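PDB 2QQ6: mandelate racemase/muconate lactonizing enzyme-like protein from Rubrobacter xylanophilus DSM 9941, which binds magnesium and probably acts as a lyase of the enolase superfamily, with a substrate that is not established. Local coordinates for residues T9-A14 and H49-M54; E37-A42 and V87-S92; S4-T9 and D62-E67; P109-L114 and L371-G376. All blocks are in the same frame, centred on the assembly; numbering follows the deposited sequence.

Interaction 1. Residues T9-A14 and H49-M54; sequences TRVETA and HIVMNM
Val51 and Met52, on one side of helix 44-53, pack against Val11 and Thr13 of strand 10-17. This is a helix-on-sheet layer of the enolase-superfamily N-terminal domain, where an edge strand of the three-stranded antiparallel sheet lies under the helix. The short axes of strand 10-14 and helix 49-53 run almost exactly antiparallel, at 177°, and approach to 8.6 Å, close enough for apolar side chains to fill the gap. No hydrogen bond crosses it. At the start of the helical segment, His49 turns away from the strand and its ring meets that of His49 of the second subunit. Val51 is the first residue to reach the strand: its CG1, anti to the backbone N (chi1 174°), lies 3.7 Å from Thr13 CG2 and 4.5 Å from Val11 CG1. Met52, modelled as selenomethionine, starts off to one side but bends at chi2 (47°), which brings SE to 3.7 Å from Thr13 CG2, the same methyl that Val51 touches. A further bend at chi3 turns the terminal CE to Val11, but its exact place is doubtful because it sits too near Val11 O. Glu12 faces the other way and pairs with Arg26 of the neighbouring strand. Beyond Met52 the segment makes no further contact with the strand; Met54 packs on Met73 and Trp76 of helix 66-76, and one residue further on Glu55 OE2 accepts a hydrogen bond from the backbone N of Val11.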
loop_
_atom_site.group_PDB
_atom_site.type_symbol
_atom_site.label_atom_id
_atom_site.label_comp_id
_atom_site.label_asym_id
_atom_site.label_seq_id
_atom_site.Cartn_x
_atom_site.Cartn_y
_atom_site.Cartn_z
ATOM N N THR B 9 -27.287 2.923 -3.816
ATOM C CA THR B 9 -28.085 1.745 -3.499
ATOM C C THR B 9 -27.381 0.388 -3.650
ATOM O O THR B 9 -27.621 -0.523 -2.856
ATOM C CB THR B 9 -29.382 1.749 -4.346
ATOM O OG1 THR B 9 -29.056 1.574 -5.731
ATOM C CG2 THR B 9 -30.126 3.076 -4.177
ATOM N N ARG B 10 -26.523 0.244 -4.658
ATOM C CA ARG B 10 -25.811 -1.016 -4.865
ATOM C C ARG B 10 -24.404 -0.830 -5.416
ATOM O O ARG B 10 -24.135 0.114 -6.163
ATOM C CB ARG B 10 -26.610 -1.919 -5.796
ATOM N N VAL B 11 -23.510 -1.743 -5.035
ATOM C CA VAL B 11 -22.118 -1.727 -5.491
ATOM C C VAL B 11 -21.685 -3.115 -5.950
ATOM O O VAL B 11 -21.599 -4.040 -5.140
ATOM C CB VAL B 11 -21.153 -1.313 -4.375
ATOM C CG1 VAL B 11 -19.722 -1.357 -4.897
ATOM C CG2 VAL B 11 -21.501 0.067 -3.874
ATOM N N GLU B 12 -21.406 -3.267 -7.239
ATOM C CA GLU B 12 -20.977 -4.564 -7.744
ATOM C C GLU B 12 -19.666 -4.491 -8.520
ATOM O O GLU B 12 -19.286 -3.441 -9.053
ATOM C CB GLU B 12 -22.072 -5.197 -8.605
ATOM C CG GLU B 12 -22.689 -4.254 -9.627
ATOM C CD GLU B 12 -23.757 -4.925 -10.477
ATOM O OE1 GLU B 12 -24.424 -4.213 -11.263
ATOM O OE2 GLU B 12 -23.926 -6.159 -10.362
ATOM N N THR B 13 -18.983 -5.629 -8.573
ATOM C CA THR B 13 -17.696 -5.739 -9.244
ATOM C C THR B 13 -17.772 -6.747 -10.384
ATOM O O THR B 13 -18.825 -7.323 -10.641
ATOM C CB THR B 13 -16.600 -6.197 -8.235
ATOM O OG1 THR B 13 -16.826 -7.562 -7.860
ATOM C CG2 THR B 13 -16.643 -5.343 -6.968
ATOM N N ALA B 14 -16.640 -6.957 -11.053
ATOM C CA ALA B 14 -16.519 -7.895 -12.173
ATOM C C ALA B 14 -15.070 -7.827 -12.657
ATOM O O ALA B 14 -14.525 -6.738 -12.816
ATOM C CB ALA B 14 -17.471 -7.507 -13.303
ATOM N N HIS B 49 -12.551 -7.945 -3.304
ATOM C CA HIS B 49 -12.980 -7.947 -1.915
ATOM C C HIS B 49 -12.860 -6.585 -1.253
ATOM O O HIS B 49 -13.785 -6.137 -0.574
ATOM C CB HIS B 49 -12.175 -8.980 -1.135
ATOM C CG HIS B 49 -12.615 -10.388 -1.381
ATOM N ND1 HIS B 49 -13.684 -10.958 -0.725
ATOM C CD2 HIS B 49 -12.147 -11.333 -2.231
ATOM C CE1 HIS B 49 -13.856 -12.194 -1.157
ATOM N NE2 HIS B 49 -12.936 -12.447 -2.072
ATOM N N ILE B 50 -11.718 -5.931 -1.440
ATOM C CA ILE B 50 -11.492 -4.612 -0.863
ATOM C C ILE B 50 -12.650 -3.719 -1.269
ATOM O O ILE B 50 -13.294 -3.092 -0.431
ATOM C CB ILE B 50 -10.178 -3.989 -1.383
ATOM C CG1 ILE B 50 -8.994 -4.858 -0.956
ATOM C CG2 ILE B 50 -10.033 -2.560 -0.866
ATOM C CD1 ILE B 50 -7.702 -4.464 -1.603
ATOM N N VAL B 51 -12.909 -3.678 -2.570
ATOM C CA VAL B 51 -13.993 -2.880 -3.114
ATOM C C VAL B 51 -15.321 -3.221 -2.442
ATOM O O VAL B 51 -16.064 -2.337 -2.029
ATOM C CB VAL B 51 -14.148 -3.121 -4.623
ATOM C CG1 VAL B 51 -15.379 -2.400 -5.140
ATOM C CG2 VAL B 51 -12.911 -2.649 -5.356
HETATM N N MSE B 52 -15.605 -4.515 -2.337
HETATM C CA MSE B 52 -16.851 -4.975 -1.747
HETATM C C MSE B 52 -16.970 -4.584 -0.278
HETATM O O MSE B 52 -18.015 -4.075 0.152
HETATM C CB MSE B 52 -16.984 -6.493 -1.935
HETATM C CG MSE B 52 -18.355 -6.911 -2.477
HETATM SE SE MSE B 52 -18.906 -5.796 -4.035
HETATM C CE MSE B 52 -19.689 -4.247 -3.094
ATOM N N ASN B 53 -15.891 -4.808 0.473
ATOM C CA ASN B 53 -15.816 -4.481 1.903
ATOM C C ASN B 53 -16.138 -3.010 2.117
ATOM O O ASN B 53 -16.446 -2.580 3.227
ATOM C CB ASN B 53 -14.405 -4.794 2.434
ATOM C CG ASN B 53 -14.169 -4.284 3.852
ATOM O OD1 ASN B 53 -14.062 -3.085 4.081
ATOM N ND2 ASN B 53 -14.080 -5.201 4.805
HETATM N N MSE B 54 -16.078 -2.256 1.027
HETATM C CA MSE B 54 -16.333 -0.830 1.031
HETATM C C MSE B 54 -17.786 -0.406 0.906
HETATM O O MSE B 54 -18.100 0.763 1.104
HETATM C CB MSE B 54 -15.545 -0.185 -0.102
HETATM C CG MSE B 54 -14.090 0.061 0.223
HETATM SE SE MSE B 54 -13.937 1.423 1.606
HETATM C CE MSE B 54 -13.486 0.242 3.115
#

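Interaction 2. Residues E37-A42 and V87-S92; sequences ECYPSA and VITALS
The thiol of Cys38 lies beside two consecutive helix carbonyls, with SG 3.6 Å from Ala90 O and 3.7 Å from Thr89 O, yet no hydrogen bond joins the segments. The contact sets the loop that follows strand 32-37 against helix 86-106, within the N-terminal domain that in enolase-superfamily proteins caps the C-terminal barrel. Thr89 carries most of the contact from the helix. With CG2 anti to the backbone N, the methyl faces the loop and lies 3.5 Å from Tyr39 CB, near the plane of the Tyr39 ring at its edge, and it reaches Ser41 CB at 4.2 Å. The other branch of Thr89 is engaged elsewhere, OG1 being hydrogen-bonded to Lys294 O, so methyl and hydroxyl serve different neighbours. Tyr39 meets the helix through its CB, while its ring leads away. Pro40 CD, 3.3 Å above the ring plane and offset toward the rim, covers one face, and Pro40 is itself the centre of an inverse gamma turn. The Tyr39 hydroxyl bonds to Phe79 O of the second subunit, and the Tyr39 side chain is about 8 Å from the bound magnesium and about 5 Å from that of Glu268, a metal ligand. Just before Thr89, Ile88 O accepts two donors of the residue one turn on, from opposite faces of its plane: Ser92 N, and Ser92 OG at 2.8 Å.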
loop_
_atom_site.group_PDB
_atom_site.type_symbol
_atom_site.label_atom_id
_atom_site.label_comp_id
_atom_site.label_asym_id
_atom_site.label_seq_id
_atom_site.Cartn_x
_atom_site.Cartn_y
_atom_site.Cartn_z
ATOM N N GLU B 37 -13.045 1.384 -13.796
ATOM C CA GLU B 37 -12.140 0.238 -13.928
ATOM C C GLU B 37 -10.892 0.371 -13.053
ATOM O O GLU B 37 -10.229 1.411 -13.063
ATOM C CB GLU B 37 -11.702 0.076 -15.382
ATOM C CG GLU B 37 -10.948 -1.200 -15.656
ATOM C CD GLU B 37 -10.277 -1.185 -17.009
ATOM O OE1 GLU B 37 -10.678 -0.352 -17.851
ATOM O OE2 GLU B 37 -9.355 -2.003 -17.237
ATOM N N CYS B 38 -10.575 -0.683 -12.300
ATOM C CA CYS B 38 -9.400 -0.678 -11.439
ATOM C C CYS B 38 -8.167 -1.059 -12.248
ATOM O O CYS B 38 -8.269 -1.637 -13.334
ATOM C CB CYS B 38 -9.554 -1.681 -10.290
ATOM S SG CYS B 38 -10.737 -1.255 -8.974
ATOM N N TYR B 39 -7.000 -0.716 -11.713
ATOM C CA TYR B 39 -5.731 -1.045 -12.340
ATOM C C TYR B 39 -5.490 -2.526 -12.051
ATOM O O TYR B 39 -5.959 -3.062 -11.046
ATOM C CB TYR B 39 -4.620 -0.195 -11.720
ATOM C CG TYR B 39 -3.212 -0.689 -11.981
ATOM C CD1 TYR B 39 -2.498 -0.273 -13.104
ATOM C CD2 TYR B 39 -2.595 -1.593 -11.105
ATOM C CE1 TYR B 39 -1.208 -0.745 -13.346
ATOM C CE2 TYR B 39 -1.314 -2.069 -11.342
ATOM C CZ TYR B 39 -0.629 -1.642 -12.464
ATOM O OH TYR B 39 0.631 -2.124 -12.715
ATOM N N PRO B 40 -4.779 -3.218 -12.944
ATOM C CA PRO B 40 -4.512 -4.641 -12.720
ATOM C C PRO B 40 -3.504 -4.875 -11.597
ATOM O O PRO B 40 -2.319 -5.066 -11.833
ATOM C CB PRO B 40 -4.000 -5.109 -14.074
ATOM C CG PRO B 40 -3.353 -3.860 -14.640
ATOM C CD PRO B 40 -4.362 -2.802 -14.292
ATOM N N SER B 41 -3.981 -4.872 -10.364
ATOM C CA SER B 41 -3.089 -5.073 -9.239
ATOM C C SER B 41 -3.312 -6.389 -8.497
ATOM O O SER B 41 -4.448 -6.762 -8.180
ATOM C CB SER B 41 -3.229 -3.904 -8.265
ATOM O OG SER B 41 -2.290 -4.012 -7.213
ATOM N N ALA B 42 -2.209 -7.090 -8.236
ATOM C CA ALA B 42 -2.228 -8.352 -7.499
ATOM C C ALA B 42 -3.372 -9.230 -7.977
ATOM O O ALA B 42 -3.754 -9.153 -9.150
ATOM C CB ALA B 42 -2.359 -8.061 -6.018
ATOM N N VAL B 87 -5.374 -1.151 -1.609
ATOM C CA VAL B 87 -6.544 -0.403 -1.142
ATOM C C VAL B 87 -6.780 0.873 -1.934
ATOM O O VAL B 87 -7.911 1.259 -2.202
ATOM C CB VAL B 87 -6.374 -0.044 0.334
ATOM C CG1 VAL B 87 -7.575 0.751 0.844
ATOM C CG2 VAL B 87 -6.192 -1.320 1.130
ATOM N N ILE B 88 -5.693 1.520 -2.320
ATOM C CA ILE B 88 -5.766 2.754 -3.092
ATOM C C ILE B 88 -6.198 2.489 -4.539
ATOM O O ILE B 88 -7.019 3.219 -5.097
ATOM C CB ILE B 88 -4.402 3.489 -3.052
ATOM C CG1 ILE B 88 -4.156 4.037 -1.640
ATOM C CG2 ILE B 88 -4.374 4.605 -4.067
ATOM C CD1 ILE B 88 -5.194 5.043 -1.172
ATOM N N THR B 89 -5.657 1.435 -5.139
ATOM C CA THR B 89 -6.019 1.089 -6.506
ATOM C C THR B 89 -7.484 0.711 -6.550
ATOM O O THR B 89 -8.169 1.016 -7.517
ATOM C CB THR B 89 -5.212 -0.100 -7.038
ATOM O OG1 THR B 89 -3.818 0.236 -7.061
ATOM C CG2 THR B 89 -5.685 -0.463 -8.441
ATOM N N ALA B 90 -7.952 0.035 -5.504
ATOM C CA ALA B 90 -9.350 -0.368 -5.409
ATOM C C ALA B 90 -10.248 0.883 -5.386
ATOM O O ALA B 90 -11.089 1.088 -6.272
ATOM C CB ALA B 90 -9.559 -1.191 -4.163
ATOM N N LEU B 91 -10.073 1.727 -4.375
ATOM C CA LEU B 91 -10.862 2.952 -4.302
ATOM C C LEU B 91 -10.808 3.713 -5.633
ATOM O O LEU B 91 -11.768 4.372 -6.017
ATOM C CB LEU B 91 -10.336 3.883 -3.203
ATOM C CG LEU B 91 -10.349 3.547 -1.712
ATOM C CD1 LEU B 91 -9.818 4.755 -0.982
ATOM C CD2 LEU B 91 -11.748 3.220 -1.217
ATOM N N SER B 92 -9.677 3.641 -6.323
ATOM C CA SER B 92 -9.544 4.355 -7.588
ATOM C C SER B 92 -10.674 3.992 -8.540
ATOM O O SER B 92 -11.204 4.858 -9.248
ATOM C CB SER B 92 -8.192 4.047 -8.255
ATOM O OG SER B 92 -7.105 4.603 -7.534
#

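Interaction 3. Residues S4-T9 and D62-E67; sequences SAPRIT and DPRDVE
Pro6 lays its ring on the guanidinium of Arg64, the two side chains crossing at about a right angle, with Pro6 CD over one face and 3.5 Å from Arg64 NH2. The Pro6 carbonyl faces the other segment too: its O lies 3.3 Å from Pro63 CD and receives a CA-H...O contact from Asp62 CA, almost straight at 172°. That oxygen is also gripped from its own chain, because Arg7 NE donates to it at 2.7 Å from above the carbonyl plane. This curled course, bent at chi2 and chi3, carries the Arg7 head back toward Asp62. Arg7 NH2 then forms a salt bridge with Asp62 OD2 at 2.7 Å, the guanidinium and carboxylate planes standing 56° apart. Asp62 begins a type I turn just ahead of helix 66-76, and the contact sets the loop leading into strand 10-17 against this turn, both in the enolase-superfamily N-terminal domain. The geometry fits an Asx turn, OD1 accepting from Arg64 N, although that nitrogen is less certainly placed. OD1 additionally takes Arg64 NE on its syn lone pair, at 2.6 Å. Two arginines from different segments therefore share one carboxylate in a salt-bridge network, which would offset their like charges. Ile8 CG1 slides past the Pro63 ring at 4.0 Å from Pro63 CB, and the Ile8 backbone is hydrogen-bonded to Gly60 and Glu61.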
loop_
_atom_site.group_PDB
_atom_site.type_symbol
_atom_site.label_atom_id
_atom_site.label_comp_id
_atom_site.label_asym_id
_atom_site.label_seq_id
_atom_site.Cartn_x
_atom_site.Cartn_y
_atom_site.Cartn_z
ATOM N N SER B 4 -34.239 15.129 -6.696
ATOM C CA SER B 4 -34.988 13.952 -6.160
ATOM C C SER B 4 -34.301 13.321 -4.959
ATOM O O SER B 4 -34.938 12.584 -4.190
ATOM N N ALA B 5 -33.004 13.620 -4.809
ATOM C CA ALA B 5 -32.163 13.114 -3.717
ATOM C C ALA B 5 -31.600 11.738 -4.025
ATOM O O ALA B 5 -31.897 10.769 -3.326
ATOM C CB ALA B 5 -32.945 13.070 -2.398
ATOM N N PRO B 6 -30.784 11.630 -5.084
ATOM C CA PRO B 6 -30.216 10.322 -5.412
ATOM C C PRO B 6 -29.305 9.801 -4.301
ATOM O O PRO B 6 -28.416 10.507 -3.822
ATOM C CB PRO B 6 -29.474 10.584 -6.726
ATOM C CG PRO B 6 -29.118 12.025 -6.646
ATOM C CD PRO B 6 -30.363 12.649 -6.059
ATOM N N ARG B 7 -29.548 8.562 -3.888
ATOM C CA ARG B 7 -28.760 7.929 -2.842
ATOM C C ARG B 7 -28.147 6.655 -3.405
ATOM O O ARG B 7 -28.727 6.011 -4.279
ATOM C CB ARG B 7 -29.648 7.572 -1.655
ATOM C CG ARG B 7 -30.700 8.611 -1.316
ATOM C CD ARG B 7 -30.154 9.793 -0.539
ATOM N NE ARG B 7 -29.490 10.785 -1.376
ATOM C CZ ARG B 7 -29.311 12.053 -1.014
ATOM N NH1 ARG B 7 -29.750 12.477 0.166
ATOM N NH2 ARG B 7 -28.698 12.904 -1.827
ATOM N N ILE B 8 -26.973 6.291 -2.907
ATOM C CA ILE B 8 -26.304 5.090 -3.380
ATOM C C ILE B 8 -27.116 3.892 -2.926
ATOM O O ILE B 8 -27.572 3.843 -1.786
ATOM C CB ILE B 8 -24.874 4.993 -2.816
ATOM C CG1 ILE B 8 -24.068 6.224 -3.236
ATOM C CG2 ILE B 8 -24.201 3.720 -3.315
ATOM C CD1 ILE B 8 -22.717 6.308 -2.576
ATOM N N THR B 9 -27.287 2.923 -3.816
ATOM C CA THR B 9 -28.085 1.745 -3.499
ATOM C C THR B 9 -27.381 0.388 -3.650
ATOM O O THR B 9 -27.621 -0.523 -2.856
ATOM C CB THR B 9 -29.382 1.749 -4.346
ATOM O OG1 THR B 9 -29.056 1.574 -5.731
ATOM C CG2 THR B 9 -30.126 3.076 -4.177
ATOM N N ASP B 62 -25.026 10.636 -1.059
ATOM C CA ASP B 62 -25.328 11.408 -2.266
ATOM C C ASP B 62 -24.067 11.263 -3.116
ATOM O O ASP B 62 -23.055 11.916 -2.857
ATOM C CB ASP B 62 -25.547 12.882 -1.905
ATOM C CG ASP B 62 -26.129 13.701 -3.049
ATOM O OD1 ASP B 62 -25.793 13.432 -4.224
ATOM O OD2 ASP B 62 -26.912 14.637 -2.758
ATOM N N PRO B 63 -24.113 10.404 -4.147
ATOM C CA PRO B 63 -22.976 10.152 -5.041
ATOM C C PRO B 63 -22.494 11.366 -5.815
ATOM O O PRO B 63 -21.702 11.238 -6.744
ATOM C CB PRO B 63 -23.510 9.071 -5.965
ATOM C CG PRO B 63 -24.938 9.505 -6.134
ATOM C CD PRO B 63 -25.347 9.817 -4.704
ATOM N N ARG B 64 -22.972 12.542 -5.450
ATOM C CA ARG B 64 -22.545 13.733 -6.147
ATOM C C ARG B 64 -21.334 14.389 -5.475
ATOM O O ARG B 64 -20.528 15.057 -6.134
ATOM C CB ARG B 64 -23.721 14.696 -6.275
ATOM C CG ARG B 64 -24.625 14.342 -7.433
ATOM C CD ARG B 64 -25.906 15.133 -7.396
ATOM N NE ARG B 64 -26.693 14.823 -6.209
ATOM C CZ ARG B 64 -27.739 15.537 -5.818
ATOM N NH1 ARG B 64 -28.107 16.594 -6.528
ATOM N NH2 ARG B 64 -28.407 15.205 -4.720
ATOM N N ASP B 65 -21.201 14.198 -4.168
ATOM C CA ASP B 65 -20.066 14.747 -3.448
ATOM C C ASP B 65 -19.049 13.629 -3.478
ATOM O O ASP B 65 -18.794 12.955 -2.473
ATOM C CB ASP B 65 -20.465 15.068 -2.023
ATOM C CG ASP B 65 -21.693 15.938 -1.959
ATOM O OD1 ASP B 65 -21.637 17.069 -2.491
ATOM O OD2 ASP B 65 -22.709 15.486 -1.380
ATOM N N VAL B 66 -18.486 13.430 -4.661
ATOM C CA VAL B 66 -17.526 12.370 -4.896
ATOM C C VAL B 66 -16.258 12.504 -4.052
ATOM O O VAL B 66 -15.859 11.556 -3.365
ATOM C CB VAL B 66 -17.205 12.299 -6.413
ATOM C CG1 VAL B 66 -16.648 13.601 -6.862
ATOM C CG2 VAL B 66 -16.257 11.162 -6.721
ATOM N N GLU B 67 -15.648 13.685 -4.067
ATOM C CA GLU B 67 -14.425 13.903 -3.303
ATOM C C GLU B 67 -14.613 13.598 -1.822
ATOM O O GLU B 67 -13.723 13.055 -1.175
ATOM C CB GLU B 67 -13.939 15.336 -3.485
ATOM C CG GLU B 67 -12.424 15.442 -3.586
ATOM C CD GLU B 67 -11.946 16.825 -4.005
ATOM O OE1 GLU B 67 -12.463 17.352 -5.023
ATOM O OE2 GLU B 67 -11.047 17.376 -3.323
#

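Interaction 4. Residues P109-L114 and L371-G376; sequences PVYRLL and LTEEPG
Tyr111 and Arg112 each send a side-chain donor across to the 371-376 loop. The Tyr111 hydroxyl donates to Thr372 O at 3.1 Å, and because it stands 49° out of the carbonyl plane it does not use a lone-pair direction. Arg112 is extended from CG to NE, which carries its head out to Glu373, where NH2 meets Glu373 OE2 at 2.9 Å with an N-H...O angle of 164°. The carboxylate oxygen lies near the guanidinium plane, at its edge, and the two flat groups are turned 71° apart. The same OE2 is also paired with Arg120 NH2, so two arginines serve one oxygen. Within the loop, Thr372 OG1 accepts from Glu374 N at 2.6 Å, closing an ST turn, and Pro109 O takes Arg112 N. The Pro109 ring fits against backbone carbonyls, with CD 3.3 Å from Glu373 O and CA making a CA-H...O contact with Glu374 O at 3.4 Å. Beside these bonds Tyr111 CD2 lies 3.9 Å from Leu371 CD1, and the ring meets that of His331. The link after helix 86-106 is thus joined to the loop between strands 368-370 and 380-381, 257 residues later in the chain, by a neutral bond at a buried tyrosine and an ionic one at the solvent-exposed Arg112 and Glu373, where the paired arginines would be expected to favour an ionised Glu373.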
loop_
_atom_site.group_PDB
_atom_site.type_symbol
_atom_site.label_atom_id
_atom_site.label_comp_id
_atom_site.label_asym_id
_atom_site.label_seq_id
_atom_site.Cartn_x
_atom_site.Cartn_y
_atom_site.Cartn_z
ATOM N N PRO B 109 -20.634 15.933 -19.150
ATOM C CA PRO B 109 -19.458 15.067 -19.276
ATOM C C PRO B 109 -18.583 15.259 -18.040
ATOM O O PRO B 109 -18.622 16.318 -17.416
ATOM C CB PRO B 109 -18.807 15.551 -20.573
ATOM C CG PRO B 109 -19.251 16.984 -20.677
ATOM C CD PRO B 109 -20.690 16.917 -20.241
ATOM N N VAL B 110 -17.814 14.236 -17.681
ATOM C CA VAL B 110 -16.970 14.301 -16.495
ATOM C C VAL B 110 -15.969 15.453 -16.447
ATOM O O VAL B 110 -15.855 16.116 -15.414
ATOM C CB VAL B 110 -16.232 12.965 -16.271
ATOM C CG1 VAL B 110 -14.746 13.194 -16.076
ATOM C CG2 VAL B 110 -16.819 12.270 -15.061
ATOM N N TYR B 111 -15.242 15.706 -17.535
ATOM C CA TYR B 111 -14.279 16.805 -17.510
ATOM C C TYR B 111 -14.938 18.130 -17.103
ATOM O O TYR B 111 -14.287 19.016 -16.541
ATOM C CB TYR B 111 -13.555 16.938 -18.862
ATOM C CG TYR B 111 -14.421 17.215 -20.068
ATOM C CD1 TYR B 111 -14.959 18.481 -20.299
ATOM C CD2 TYR B 111 -14.674 16.215 -21.009
ATOM C CE1 TYR B 111 -15.726 18.745 -21.445
ATOM C CE2 TYR B 111 -15.439 16.467 -22.157
ATOM C CZ TYR B 111 -15.959 17.732 -22.372
ATOM O OH TYR B 111 -16.682 17.987 -23.520
ATOM N N ARG B 112 -16.234 18.260 -17.368
ATOM C CA ARG B 112 -16.960 19.472 -17.001
ATOM C C ARG B 112 -17.318 19.469 -15.513
ATOM O O ARG B 112 -17.988 20.371 -15.008
ATOM C CB ARG B 112 -18.219 19.639 -17.860
ATOM C CG ARG B 112 -17.949 20.204 -19.247
ATOM C CD ARG B 112 -19.239 20.698 -19.895
ATOM N NE ARG B 112 -19.057 21.126 -21.284
ATOM C CZ ARG B 112 -18.228 22.093 -21.675
ATOM N NH1 ARG B 112 -17.492 22.739 -20.781
ATOM N NH2 ARG B 112 -18.134 22.419 -22.961
ATOM N N LEU B 113 -16.871 18.440 -14.813
ATOM C CA LEU B 113 -17.103 18.359 -13.382
ATOM C C LEU B 113 -15.740 18.559 -12.726
ATOM O O LEU B 113 -15.643 18.907 -11.546
ATOM C CB LEU B 113 -17.691 16.996 -13.000
ATOM C CG LEU B 113 -19.203 16.835 -13.140
ATOM C CD1 LEU B 113 -19.569 15.415 -12.834
ATOM C CD2 LEU B 113 -19.925 17.763 -12.194
ATOM N N LEU B 114 -14.692 18.349 -13.519
ATOM C CA LEU B 114 -13.321 18.499 -13.055
ATOM C C LEU B 114 -12.758 19.878 -13.377
ATOM O O LEU B 114 -11.545 20.046 -13.523
ATOM C CB LEU B 114 -12.440 17.415 -13.674
ATOM C CG LEU B 114 -12.854 15.995 -13.276
ATOM C CD1 LEU B 114 -11.950 14.971 -13.952
ATOM C CD2 LEU B 114 -12.788 15.849 -11.760
ATOM N N LEU B 371 -12.973 13.719 -27.237
ATOM C CA LEU B 371 -13.971 13.641 -26.187
ATOM C C LEU B 371 -15.265 14.386 -26.457
ATOM O O LEU B 371 -15.286 15.561 -26.834
ATOM C CB LEU B 371 -13.378 14.068 -24.839
ATOM C CG LEU B 371 -12.969 12.871 -23.963
ATOM C CD1 LEU B 371 -12.548 13.327 -22.571
ATOM C CD2 LEU B 371 -14.162 11.911 -23.856
ATOM N N THR B 372 -16.343 13.642 -26.243
ATOM C CA THR B 372 -17.714 14.077 -26.441
ATOM C C THR B 372 -18.237 14.931 -25.299
ATOM O O THR B 372 -17.548 15.138 -24.298
ATOM C CB THR B 372 -18.633 12.846 -26.569
ATOM O OG1 THR B 372 -19.965 13.203 -26.182
ATOM C CG2 THR B 372 -18.132 11.707 -25.667
ATOM N N GLU B 373 -19.464 15.421 -25.465
ATOM C CA GLU B 373 -20.131 16.219 -24.441
ATOM C C GLU B 373 -21.201 15.358 -23.761
ATOM O O GLU B 373 -22.039 15.845 -22.997
ATOM C CB GLU B 373 -20.751 17.479 -25.053
ATOM C CG GLU B 373 -19.708 18.429 -25.626
ATOM C CD GLU B 373 -20.101 19.896 -25.501
ATOM O OE1 GLU B 373 -21.161 20.281 -26.043
ATOM O OE2 GLU B 373 -19.346 20.667 -24.862
ATOM N N GLU B 374 -21.157 14.062 -24.040
ATOM C CA GLU B 374 -22.099 13.140 -23.442
ATOM C C GLU B 374 -21.799 13.022 -21.958
ATOM O O GLU B 374 -20.653 12.786 -21.561
ATOM C CB GLU B 374 -21.990 11.777 -24.116
ATOM C CG GLU B 374 -22.444 11.797 -25.568
ATOM C CD GLU B 374 -23.905 12.198 -25.712
ATOM O OE1 GLU B 374 -24.778 11.357 -25.405
ATOM O OE2 GLU B 374 -24.177 13.356 -26.118
ATOM N N PRO B 375 -22.829 13.192 -21.113
ATOM C CA PRO B 375 -22.676 13.107 -19.661
ATOM C C PRO B 375 -21.951 11.862 -19.184
ATOM O O PRO B 375 -22.075 10.795 -19.781
ATOM C CB PRO B 375 -24.121 13.185 -19.154
ATOM C CG PRO B 375 -24.926 12.694 -20.303
ATOM C CD PRO B 375 -24.245 13.352 -21.468
ATOM N N GLY B 376 -21.180 12.030 -18.110
ATOM C CA GLY B 376 -20.421 10.941 -17.518
ATOM C C GLY B 376 -19.524 10.142 -18.449
ATOM O O GLY B 376 -19.926 9.090 -18.943
#

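Interactions 1 and 2 form one continuous core, since Ala90 CB of 87-92 lies 3.6 Å from Ile50 CG2 and 3.8 Å from Val51 CG2 of 49-54; both also border the second subunit. Interaction 3 extends the same N-terminal domain outward: it shares Thr9 with interaction 1, and their centres are 16 Å apart. Interaction 4 stands separate, joining the segment after helix 86-106 to a loop late in the chain, with nearest atoms about 7 Å from interaction 3 and about 11 Å from interaction 2. Of the four, interaction 2 is the one near the metal site formed by Asp216, Glu242 and Glu268; the others lie away from it.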